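Long-range contacts in glutathione transferase lambda1 (Populus trichocarpa, PDB 4PQH), which probably catalyses the conjugation of glutathione to electrophilic substrates, releasing a halide ion and a proton: residues V13-S18 against P59-D64; L30-T35 against I55-I60; Y38-W43 against Q216-P221. One frame throughout, in Å; residues are numbered along the deposited sequence. Where two conformers were deposited one is given.

Contact 1 of 3, residues V13-S18 against P59-D64; sequences VLTSNS and PIDLQD. With GSH (glutathione), chain C.
The carboxylate of D64 is met at one oxygen by the hydroxyl of S16: OG donates to OD1 over a short 2.5 Å, arriving on the syn side, 24° out of the carboxylate plane. The S16 hydroxyl reaches it from a position between its own backbone N and carbonyl carbon (chi1 63°), while the second carboxylate oxygen of D64, OD2, comes within 3.8 Å of T15 CB. The other carboxylate, D61, serves its own loop. Its OD1 takes the backbone N of Q63 at 3.0 Å from above the plane, and D64 N adds a weak bond to the same oxygen.

Away from the S16–D64 bond, at the start of segment 13-18, the backbones join. L14 N donates to P59 O at 2.8 Å, nearly straight at 172°, and D61 N returns to L14 O at 3.1 Å, which makes a single beta bridge centred on L14 and I60. Beside it V13 sends CG1 over the I60–D61 peptide, touching D61 CB at 3.7 Å.

Two small turns shape the pieces being joined: an ST turn with OG1 of T15, set in a type I turn from T15 to S18, and an Asx turn at D61. The latter lies in the loop leaving strand 55-59 of the thioredoxin-like N-terminal domain, where L62 CD1 lines the glutathione pocket 3.9 Å from CB2 of the ligand.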
loop_
_atom_site.group_PDB
_atom_site.type_symbol
_atom_site.label_atom_id
_atom_site.label_comp_id
_atom_site.label_asym_id
_atom_site.label_seq_id
_atom_site.Cartn_x
_atom_site.Cartn_y
_atom_site.Cartn_z
ATOM N N VAL A 13 11.229 16.022 -2.105
ATOM C CA VAL A 13 9.875 16.339 -1.667
ATOM C C VAL A 13 9.459 17.757 -2.098
ATOM O O VAL A 13 10.193 18.722 -1.877
ATOM C CB VAL A 13 9.763 16.194 -0.136
ATOM C CG1 VAL A 13 8.336 16.445 0.323
ATOM C CG2 VAL A 13 10.238 14.810 0.295
ATOM N N LEU A 14 8.287 17.875 -2.720
ATOM C CA LEU A 14 7.782 19.169 -3.176
ATOM C C LEU A 14 6.912 19.829 -2.110
ATOM O O LEU A 14 6.065 19.184 -1.488
ATOM C CB LEU A 14 7.009 19.018 -4.490
ATOM C CG LEU A 14 7.818 18.405 -5.638
ATOM C CD1 LEU A 14 6.991 18.294 -6.911
ATOM C CD2 LEU A 14 9.085 19.202 -5.883
ATOM N N THR A 15 7.124 21.122 -1.900
ATOM C CA THR A 15 6.439 21.826 -0.825
ATOM C C THR A 15 5.575 22.954 -1.366
ATOM O O THR A 15 5.397 23.091 -2.576
ATOM C CB THR A 15 7.440 22.385 0.193
ATOM O OG1 THR A 15 8.150 23.489 -0.386
ATOM C CG2 THR A 15 8.430 21.301 0.609
ATOM N N SER A 16 5.039 23.770 -0.464
ATOM C CA SER A 16 4.204 24.898 -0.864
ATOM C C SER A 16 4.987 25.893 -1.714
ATOM O O SER A 16 4.400 26.685 -2.449
ATOM C CB SER A 16 3.629 25.605 0.363
ATOM O OG SER A 16 4.665 26.159 1.158
ATOM N N ASN A 17 6.312 25.843 -1.614
ATOM C CA ASN A 17 7.175 26.749 -2.362
ATOM C C ASN A 17 7.696 26.154 -3.667
ATOM O O ASN A 17 8.537 26.751 -4.339
ATOM C CB ASN A 17 8.348 27.216 -1.492
ATOM C CG ASN A 17 7.946 28.286 -0.488
ATOM O OD1 ASN A 17 6.767 28.614 -0.342
ATOM N ND2 ASN A 17 8.933 28.835 0.212
ATOM N N SER A 18 7.195 24.976 -4.024
ATOM C CA SER A 18 7.634 24.304 -5.243
ATOM C C SER A 18 6.820 24.739 -6.454
ATOM O O SER A 18 5.625 25.011 -6.351
ATOM C CB SER A 18 7.549 22.783 -5.084
ATOM O OG SER A 18 8.418 22.322 -4.063
ATOM N N PRO A 59 6.695 13.185 -4.883
ATOM C CA PRO A 59 6.423 13.254 -3.446
ATOM C C PRO A 59 6.122 14.673 -2.997
ATOM O O PRO A 59 6.812 15.617 -3.390
ATOM C CB PRO A 59 7.721 12.749 -2.820
ATOM C CG PRO A 59 8.778 13.084 -3.825
ATOM C CD PRO A 59 8.135 13.076 -5.181
ATOM N N ILE A 60 5.084 14.809 -2.182
ATOM C CA ILE A 60 4.732 16.103 -1.623
ATOM C C ILE A 60 4.744 16.026 -0.103
ATOM O O ILE A 60 4.662 14.945 0.484
ATOM C CB ILE A 60 3.364 16.614 -2.150
ATOM C CG1 ILE A 60 2.214 15.728 -1.660
ATOM C CG2 ILE A 60 3.371 16.717 -3.676
ATOM C CD1 ILE A 60 0.838 16.253 -2.043
ATOM N N ASP A 61 4.866 17.191 0.527
ATOM C CA ASP A 61 4.908 17.316 1.977
ATOM C C ASP A 61 3.503 17.688 2.416
ATOM O O ASP A 61 3.055 18.788 2.147
ATOM C CB ASP A 61 5.883 18.442 2.332
ATOM C CG ASP A 61 6.065 18.636 3.830
ATOM O OD1 ASP A 61 5.236 18.151 4.628
ATOM O OD2 ASP A 61 7.053 19.300 4.206
ATOM N N LEU A 62 2.798 16.781 3.081
ATOM C CA LEU A 62 1.403 17.049 3.442
ATOM C C LEU A 62 1.213 18.141 4.502
ATOM O O LEU A 62 0.115 18.673 4.650
ATOM C CB LEU A 62 0.697 15.767 3.883
ATOM C CG LEU A 62 0.643 14.630 2.857
ATOM C CD1 LEU A 62 -0.089 13.454 3.462
ATOM C CD2 LEU A 62 -0.031 15.078 1.572
ATOM N N GLN A 63 2.270 18.470 5.233
ATOM C CA GLN A 63 2.186 19.532 6.234
ATOM C C GLN A 63 2.485 20.895 5.629
ATOM O O GLN A 63 2.124 21.929 6.189
ATOM C CB GLN A 63 3.137 19.259 7.399
ATOM C CG GLN A 63 2.889 17.939 8.100
ATOM C CD GLN A 63 1.426 17.728 8.449
ATOM O OE1 GLN A 63 0.755 18.633 8.946
ATOM N NE2 GLN A 63 0.924 16.527 8.182
ATOM N N ASP A 64 3.150 20.887 4.484
ATOM C CA ASP A 64 3.531 22.103 3.790
ATOM C C ASP A 64 3.360 21.847 2.298
ATOM O O ASP A 64 4.333 21.819 1.546
ATOM C CB ASP A 64 4.985 22.442 4.121
ATOM C CG ASP A 64 5.428 23.757 3.521
ATOM O OD1 ASP A 64 4.554 24.528 3.090
ATOM O OD2 ASP A 64 6.648 24.017 3.484
HETATM N N1 GSH C . -9.033 6.312 0.930
HETATM C CA1 GSH C . -7.808 6.960 0.501
HETATM C C1 GSH C . -6.992 5.924 -0.215
HETATM O O11 GSH C . -7.200 4.716 0.033
HETATM O O12 GSH C . -6.140 6.263 -1.056
HETATM C CB1 GSH C . -7.045 7.519 1.705
HETATM C CG1 GSH C . -5.892 8.440 1.312
HETATM C CD1 GSH C . -5.387 9.179 2.533
HETATM O OE1 GSH C . -6.158 9.161 3.712
HETATM N N2 GSH C . -4.225 9.831 2.454
HETATM C CA2 GSH C . -3.866 10.742 3.535
HETATM C C2 GSH C . -3.848 12.164 3.071
HETATM O O2 GSH C . -3.544 12.467 1.736
HETATM C CB2 GSH C . -2.490 10.433 4.105
HETATM S SG2 GSH C . -2.425 8.948 5.142
HETATM N N3 GSH C . -4.116 13.115 3.962
HETATM C CA3 GSH C . -4.027 14.507 3.563
HETATM C C3 GSH C . -5.316 15.246 3.824
HETATM O O31 GSH C . -5.378 16.482 3.651
HETATM O O32 GSH C . -6.338 14.633 4.203
#

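Contact 2 of 3, residues L30-T35 against I55-I60; sequences LYISYT and IKLVPI
Four backbone hydrogen bonds zip L30-I32 to K56-I60. L30 N donates to K56 O at 2.8 Å and L30 O accepts from V58 N; one step on, I32 N reaches V58 O and I60 N returns to I32 O. The two strands run in the same direction, 28° apart, with L30 opposite L57, Y31 opposite V58 and I32 opposite P59.

Apolar packing follows the alternation of the strands. L30, I32, L57 and P59 project on the face covered by helix 37-48; there L30 CD2 lies 4.0 Å from L57 CD2, and the I32 side chain passes at a slant to P59, CG1 4.1 Å from CB. On the reverse face, Y31 and V58 lie side by side, and Y31 CD2 touches V58 CG1 at 3.6 Å. The Y31 ring also packs on W68 and V73, and its hydroxyl is bonded to E83.

A CH-pi contact closes the end. P59 CB sits over one face of the Y34 ring, 3.8 Å from its centroid and towards the rim, while Y34 OH is held by P11 O. With CG of Y34 turned away from the carbonyl carbon (chi1 -82°), the ring swings back alongside the proline.

A water adds the last link, accepting from Y34 N at 2.9 Å and donating to I60 O.

Together these contacts tie the two parallel strands of a beta-alpha-beta crossover, strand 28-32, helix 37-48 and strand 55-59, the opening unit of the thioredoxin-like glutathione transferase N-terminal domain.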
loop_
_atom_site.group_PDB
_atom_site.type_symbol
_atom_site.label_atom_id
_atom_site.label_comp_id
_atom_site.label_asym_id
_atom_site.label_seq_id
_atom_site.Cartn_x
_atom_site.Cartn_y
_atom_site.Cartn_z
ATOM N N LEU A 30 2.943 9.407 -10.287
ATOM C CA LEU A 30 2.303 8.896 -9.090
ATOM C C LEU A 30 2.579 9.867 -7.949
ATOM O O LEU A 30 3.717 9.998 -7.492
ATOM C CB LEU A 30 2.849 7.512 -8.754
ATOM C CG LEU A 30 2.418 6.923 -7.412
ATOM C CD1 LEU A 30 0.906 6.779 -7.331
ATOM C CD2 LEU A 30 3.112 5.595 -7.157
ATOM N N TYR A 31 1.540 10.559 -7.496
ATOM C CA TYR A 31 1.701 11.543 -6.431
ATOM C C TYR A 31 1.588 10.862 -5.081
ATOM O O TYR A 31 0.603 10.179 -4.798
ATOM C CB TYR A 31 0.677 12.671 -6.563
ATOM C CG TYR A 31 0.854 13.462 -7.837
ATOM C CD1 TYR A 31 0.322 13.005 -9.039
ATOM C CD2 TYR A 31 1.574 14.652 -7.852
ATOM C CE1 TYR A 31 0.492 13.702 -10.208
ATOM C CE2 TYR A 31 1.746 15.370 -9.034
ATOM C CZ TYR A 31 1.196 14.886 -10.207
ATOM O OH TYR A 31 1.355 15.568 -11.392
ATOM N N ILE A 32 2.620 11.030 -4.259
ATOM C CA ILE A 32 2.703 10.340 -2.988
ATOM C C ILE A 32 3.186 11.267 -1.883
ATOM O O ILE A 32 3.611 12.396 -2.124
ATOM C CB ILE A 32 3.698 9.143 -3.040
ATOM C CG1 ILE A 32 5.137 9.643 -3.201
ATOM C CG2 ILE A 32 3.351 8.168 -4.157
ATOM C CD1 ILE A 32 6.184 8.548 -3.030
ATOM N N SER A 33 3.096 10.764 -0.662
ATOM C CA SER A 33 3.894 11.252 0.445
ATOM C C SER A 33 4.770 10.071 0.812
ATOM O O SER A 33 4.289 8.937 0.823
ATOM C CB SER A 33 3.005 11.640 1.626
ATOM O OG SER A 33 3.756 11.718 2.823
ATOM N N TYR A 34 6.048 10.317 1.087
ATOM C CA TYR A 34 6.984 9.227 1.372
ATOM C C TYR A 34 6.595 8.374 2.585
ATOM O O TYR A 34 7.034 7.228 2.705
ATOM C CB TYR A 34 8.412 9.757 1.541
ATOM C CG TYR A 34 9.167 9.984 0.246
ATOM C CD1 TYR A 34 9.253 8.991 -0.726
ATOM C CD2 TYR A 34 9.797 11.195 -0.006
ATOM C CE1 TYR A 34 9.948 9.202 -1.903
ATOM C CE2 TYR A 34 10.490 11.416 -1.181
ATOM C CZ TYR A 34 10.564 10.415 -2.126
ATOM O OH TYR A 34 11.257 10.640 -3.292
ATOM N N THR A 35 5.774 8.922 3.478
ATOM C CA THR A 35 5.389 8.194 4.683
ATOM C C THR A 35 3.922 7.765 4.733
ATOM O O THR A 35 3.478 7.206 5.733
ATOM C CB THR A 35 5.689 9.015 5.946
ATOM O OG1 THR A 35 5.017 10.276 5.856
ATOM C CG2 THR A 35 7.187 9.237 6.090
ATOM N N ILE A 55 6.692 5.109 -14.390
ATOM C CA ILE A 55 5.884 5.898 -13.469
ATOM C C ILE A 55 6.781 6.771 -12.609
ATOM O O ILE A 55 7.563 6.273 -11.800
ATOM C CB ILE A 55 5.014 4.985 -12.583
ATOM C CG1 ILE A 55 4.072 4.145 -13.463
ATOM C CG2 ILE A 55 4.261 5.808 -11.543
ATOM C CD1 ILE A 55 3.293 3.091 -12.713
ATOM N N LYS A 56 6.672 8.082 -12.799
ATOM C CA LYS A 56 7.499 9.018 -12.055
ATOM C C LYS A 56 6.890 9.311 -10.688
ATOM O O LYS A 56 5.695 9.596 -10.583
ATOM C CB LYS A 56 7.665 10.318 -12.839
ATOM C CG LYS A 56 8.521 11.360 -12.135
ATOM C CD LYS A 56 8.563 12.653 -12.930
ATOM C CE LYS A 56 9.992 13.102 -13.185
ATOM N NZ LYS A 56 10.054 14.287 -14.088
ATOM N N LEU A 57 7.710 9.218 -9.645
ATOM C CA LEU A 57 7.274 9.582 -8.300
ATOM C C LEU A 57 7.255 11.096 -8.133
ATOM O O LEU A 57 8.217 11.775 -8.483
ATOM C CB LEU A 57 8.201 8.975 -7.250
ATOM C CG LEU A 57 8.271 7.451 -7.170
ATOM C CD1 LEU A 57 9.174 7.059 -6.018
ATOM C CD2 LEU A 57 6.887 6.850 -6.996
ATOM N N VAL A 58 6.150 11.616 -7.613
ATOM C CA VAL A 58 6.069 13.023 -7.232
ATOM C C VAL A 58 5.687 13.110 -5.759
ATOM O O VAL A 58 4.503 13.077 -5.409
ATOM C CB VAL A 58 5.057 13.813 -8.087
ATOM C CG1 VAL A 58 5.070 15.289 -7.694
ATOM C CG2 VAL A 58 5.378 13.669 -9.561
ATOM N N PRO A 59 6.695 13.185 -4.883
ATOM C CA PRO A 59 6.423 13.254 -3.446
ATOM C C PRO A 59 6.122 14.673 -2.997
ATOM O O PRO A 59 6.812 15.617 -3.390
ATOM C CB PRO A 59 7.721 12.749 -2.820
ATOM C CG PRO A 59 8.778 13.084 -3.825
ATOM C CD PRO A 59 8.135 13.076 -5.181
ATOM N N ILE A 60 5.084 14.809 -2.182
ATOM C CA ILE A 60 4.732 16.103 -1.623
ATOM C C ILE A 60 4.744 16.026 -0.103
ATOM O O ILE A 60 4.662 14.945 0.484
ATOM C CB ILE A 60 3.364 16.614 -2.150
ATOM C CG1 ILE A 60 2.214 15.728 -1.660
ATOM C CG2 ILE A 60 3.371 16.717 -3.676
ATOM C CD1 ILE A 60 0.838 16.253 -2.043
HETATM O O HOH W 1 6.753 13.118 0.929
#

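Contact 3 of 3, residues Y38-W43 against Q216-P221; sequences YAQRVW and QTRHEP. Unlike the reference sequence in segment 216-221: H219 (reference Arg). With GSH (glutathione), chain C.
Q40 and W43 both swing CG opposite their backbone nitrogens, chi1 -165° and -178°, which carries the two side chains, one helical turn apart, onto T217. Beyond CG the Q40 chain stays extended. Its NE2 donates to T217 OG1 at 2.9 Å with a nearly straight angle of 171°, and the hydroxyl oxygen lies in the amide plane. The other branch of T217 meets the indole: CG2 stands 3.5 Å from the centroid of the five-membered ring of W43, directly over its face. Farther along, CZ3 of the six-membered ring approaches T217 O at 3.5 Å. With an alanine in place of W43 the indole is gone, and a gap would probably open between T217 CG2 and the helix.

Both buried polar ends have further partners. Q40 OE1 is bonded to R181, NE2 also to E180, and T217 OG1 to the carbonyl of Y214. Elsewhere on this helix, Y38 puts a ring face under glutathione CB1. The amide of Q40, held at both OE1 and NE2, is therefore probably fixed in rotation, and it links helix 37-48 to helix 170-190 and the C-terminal tail by neutral and charged hydrogen bonds, with the methyl-indole contact beside them.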
loop_
_atom_site.group_PDB
_atom_site.type_symbol
_atom_site.label_atom_id
_atom_site.label_comp_id
_atom_site.label_asym_id
_atom_site.label_seq_id
_atom_site.Cartn_x
_atom_site.Cartn_y
_atom_site.Cartn_z
ATOM N N TYR A 38 -1.164 4.525 2.445
ATOM C CA TYR A 38 -2.036 4.356 1.289
ATOM C C TYR A 38 -1.250 4.547 -0.000
ATOM O O TYR A 38 -1.396 3.776 -0.960
ATOM C CB TYR A 38 -3.198 5.350 1.358
ATOM C CG TYR A 38 -4.074 5.126 2.559
ATOM C CD1 TYR A 38 -5.019 4.110 2.573
ATOM C CD2 TYR A 38 -3.950 5.924 3.689
ATOM C CE1 TYR A 38 -5.817 3.899 3.679
ATOM C CE2 TYR A 38 -4.739 5.719 4.788
ATOM C CZ TYR A 38 -5.670 4.714 4.783
ATOM O OH TYR A 38 -6.453 4.525 5.893
ATOM N N ALA A 39 -0.395 5.564 -0.013
ATOM C CA ALA A 39 0.456 5.825 -1.168
ATOM C C ALA A 39 1.493 4.716 -1.345
ATOM O O ALA A 39 1.827 4.333 -2.473
ATOM C CB ALA A 39 1.133 7.190 -1.035
ATOM N N GLN A 40 1.992 4.189 -0.231
ATOM C CA GLN A 40 2.965 3.108 -0.290
ATOM C C GLN A 40 2.400 1.889 -1.008
ATOM O O GLN A 40 3.128 1.220 -1.734
ATOM C CB GLN A 40 3.436 2.726 1.110
ATOM C CG GLN A 40 4.700 1.876 1.113
ATOM C CD GLN A 40 5.049 1.360 2.495
ATOM O OE1 GLN A 40 4.367 1.679 3.478
ATOM N NE2 GLN A 40 6.116 0.572 2.586
ATOM N N ARG A 41 1.113 1.596 -0.826
ATOM C CA ARG A 41 0.470 0.505 -1.573
ATOM C C ARG A 41 0.734 0.623 -3.059
ATOM O O ARG A 41 1.064 -0.359 -3.731
ATOM C CB ARG A 41 -1.044 0.549 -1.380
ATOM C CG ARG A 41 -1.546 0.106 -0.017
ATOM C CD ARG A 41 -3.067 0.223 0.025
ATOM N NE ARG A 41 -3.667 -0.450 1.179
ATOM C CZ ARG A 41 -4.856 -0.151 1.694
ATOM N NH1 ARG A 41 -5.583 0.836 1.182
ATOM N NH2 ARG A 41 -5.315 -0.846 2.724
ATOM N N VAL A 42 0.590 1.832 -3.574
ATOM C CA VAL A 42 0.670 2.058 -5.009
ATOM C C VAL A 42 2.125 2.079 -5.469
ATOM O O VAL A 42 2.470 1.566 -6.536
ATOM C CB VAL A 42 -0.061 3.369 -5.406
ATOM C CG1 VAL A 42 -0.228 3.435 -6.908
ATOM C CG2 VAL A 42 -1.440 3.423 -4.744
ATOM N N TRP A 43 2.983 2.649 -4.636
ATOM C CA TRP A 43 4.415 2.659 -4.880
ATOM C C TRP A 43 4.958 1.216 -4.952
ATOM O O TRP A 43 5.750 0.876 -5.847
ATOM C CB TRP A 43 5.081 3.456 -3.765
ATOM C CG TRP A 43 6.560 3.638 -3.852
ATOM C CD1 TRP A 43 7.403 3.233 -4.849
ATOM C CD2 TRP A 43 7.376 4.289 -2.874
ATOM N NE1 TRP A 43 8.700 3.600 -4.545
ATOM C CE2 TRP A 43 8.704 4.246 -3.336
ATOM C CE3 TRP A 43 7.104 4.914 -1.652
ATOM C CZ2 TRP A 43 9.765 4.795 -2.611
ATOM C CZ3 TRP A 43 8.158 5.457 -0.932
ATOM C CH2 TRP A 43 9.470 5.394 -1.415
ATOM N N GLN A 216 12.172 -1.513 -0.955
ATOM C CA GLN A 216 12.598 -0.231 -1.498
ATOM C C GLN A 216 11.620 0.900 -1.223
ATOM O O GLN A 216 11.986 2.065 -1.337
ATOM C CB GLN A 216 12.855 -0.350 -2.995
ATOM C CG GLN A 216 14.138 -1.075 -3.323
ATOM C CD GLN A 216 14.123 -1.618 -4.723
ATOM O OE1 GLN A 216 13.145 -1.448 -5.450
ATOM N NE2 GLN A 216 15.203 -2.286 -5.114
ATOM N N THR A 217 10.382 0.570 -0.865
ATOM C CA THR A 217 9.400 1.615 -0.563
ATOM C C THR A 217 9.519 2.043 0.885
ATOM O O THR A 217 8.773 2.906 1.355
ATOM C CB THR A 217 7.950 1.187 -0.840
ATOM O OG1 THR A 217 7.567 0.146 0.069
ATOM C CG2 THR A 217 7.805 0.706 -2.262
ATOM N N ARG A 218 10.448 1.415 1.594
ATOM C CA ARG A 218 10.811 1.858 2.931
ATOM C C ARG A 218 12.008 2.800 2.829
ATOM O O ARG A 218 12.447 3.368 3.827
ATOM C CB ARG A 218 11.121 0.661 3.837
ATOM C CG ARG A 218 9.925 -0.256 4.075
ATOM C CD ARG A 218 10.309 -1.544 4.800
ATOM N NE ARG A 218 10.200 -1.437 6.255
ATOM C CZ ARG A 218 9.801 -2.432 7.045
ATOM N NH1 ARG A 218 9.469 -3.605 6.519
ATOM N NH2 ARG A 218 9.731 -2.259 8.358
ATOM N N HIS A 219 12.525 2.968 1.605
ATOM C CA HIS A 219 13.643 3.880 1.333
ATOM C C HIS A 219 13.182 5.327 1.389
ATOM O O HIS A 219 11.985 5.610 1.375
ATOM C CB HIS A 219 14.259 3.640 -0.053
ATOM C CG HIS A 219 15.025 2.359 -0.180
ATOM N ND1 HIS A 219 15.828 2.082 -1.265
ATOM C CD2 HIS A 219 15.108 1.280 0.634
ATOM C CE1 HIS A 219 16.374 0.889 -1.115
ATOM N NE2 HIS A 219 15.954 0.381 0.030
ATOM N N GLU A 220 14.151 6.238 1.416
ATOM C CA GLU A 220 13.879 7.670 1.493
ATOM C C GLU A 220 14.995 8.453 0.799
ATOM O O GLU A 220 16.098 7.935 0.620
ATOM C CB GLU A 220 13.763 8.096 2.957
ATOM C CG GLU A 220 15.035 7.889 3.762
ATOM C CD GLU A 220 14.829 8.133 5.242
ATOM O OE1 GLU A 220 13.679 8.416 5.642
ATOM O OE2 GLU A 220 15.816 8.041 6.004
ATOM N N PRO A 221 14.712 9.704 0.394
ATOM C CA PRO A 221 15.763 10.518 -0.230
ATOM C C PRO A 221 16.762 11.038 0.801
ATOM O O PRO A 221 16.555 10.822 1.995
ATOM C CB PRO A 221 14.980 11.684 -0.838
ATOM C CG PRO A 221 13.786 11.819 0.044
ATOM C CD PRO A 221 13.418 10.408 0.426
HETATM N N1 GSH C . -9.033 6.312 0.930
HETATM C CA1 GSH C . -7.808 6.960 0.501
HETATM C C1 GSH C . -6.992 5.924 -0.215
HETATM O O11 GSH C . -7.200 4.716 0.033
HETATM O O12 GSH C . -6.140 6.263 -1.056
HETATM C CB1 GSH C . -7.045 7.519 1.705
HETATM C CG1 GSH C . -5.892 8.440 1.312
HETATM C CD1 GSH C . -5.387 9.179 2.533
HETATM O OE1 GSH C . -6.158 9.161 3.712
HETATM N N2 GSH C . -4.225 9.831 2.454
HETATM C CA2 GSH C . -3.866 10.742 3.535
HETATM C C2 GSH C . -3.848 12.164 3.071
HETATM O O2 GSH C . -3.544 12.467 1.736
HETATM C CB2 GSH C . -2.490 10.433 4.105
HETATM S SG2 GSH C . -2.425 8.948 5.142
HETATM N N3 GSH C . -4.116 13.115 3.962
HETATM C CA3 GSH C . -4.027 14.507 3.563
HETATM C C3 GSH C . -5.316 15.246 3.824
HETATM O O31 GSH C . -5.378 16.482 3.651
HETATM O O32 GSH C . -6.338 14.633 4.203
#

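Overall arrangement
Contacts 1 and 2 share P59 and I60 and have centres about 10 Å apart. Where they meet, L14 CD1 packs on V58 CG1 at 3.7 Å, so the N-terminal segment 13-18 continues the packing beyond strand 55-59. Contact 3 lies about 8 Å from contact 2, centre to centre. Y34 joins the two, with CE2 at 3.5 Å from P221 CD and CD1 at 3.7 Å from W43 CH2. Contacts 1 and 3, centres about 16 Å apart, do not touch, but both reach glutathione, one through L62 and the other through Y38. Contact 2 comes near the same ligand: the S33 side chain is about 6 Å from glutathione and about 4 Å from that of C36, which binds glutathione covalently.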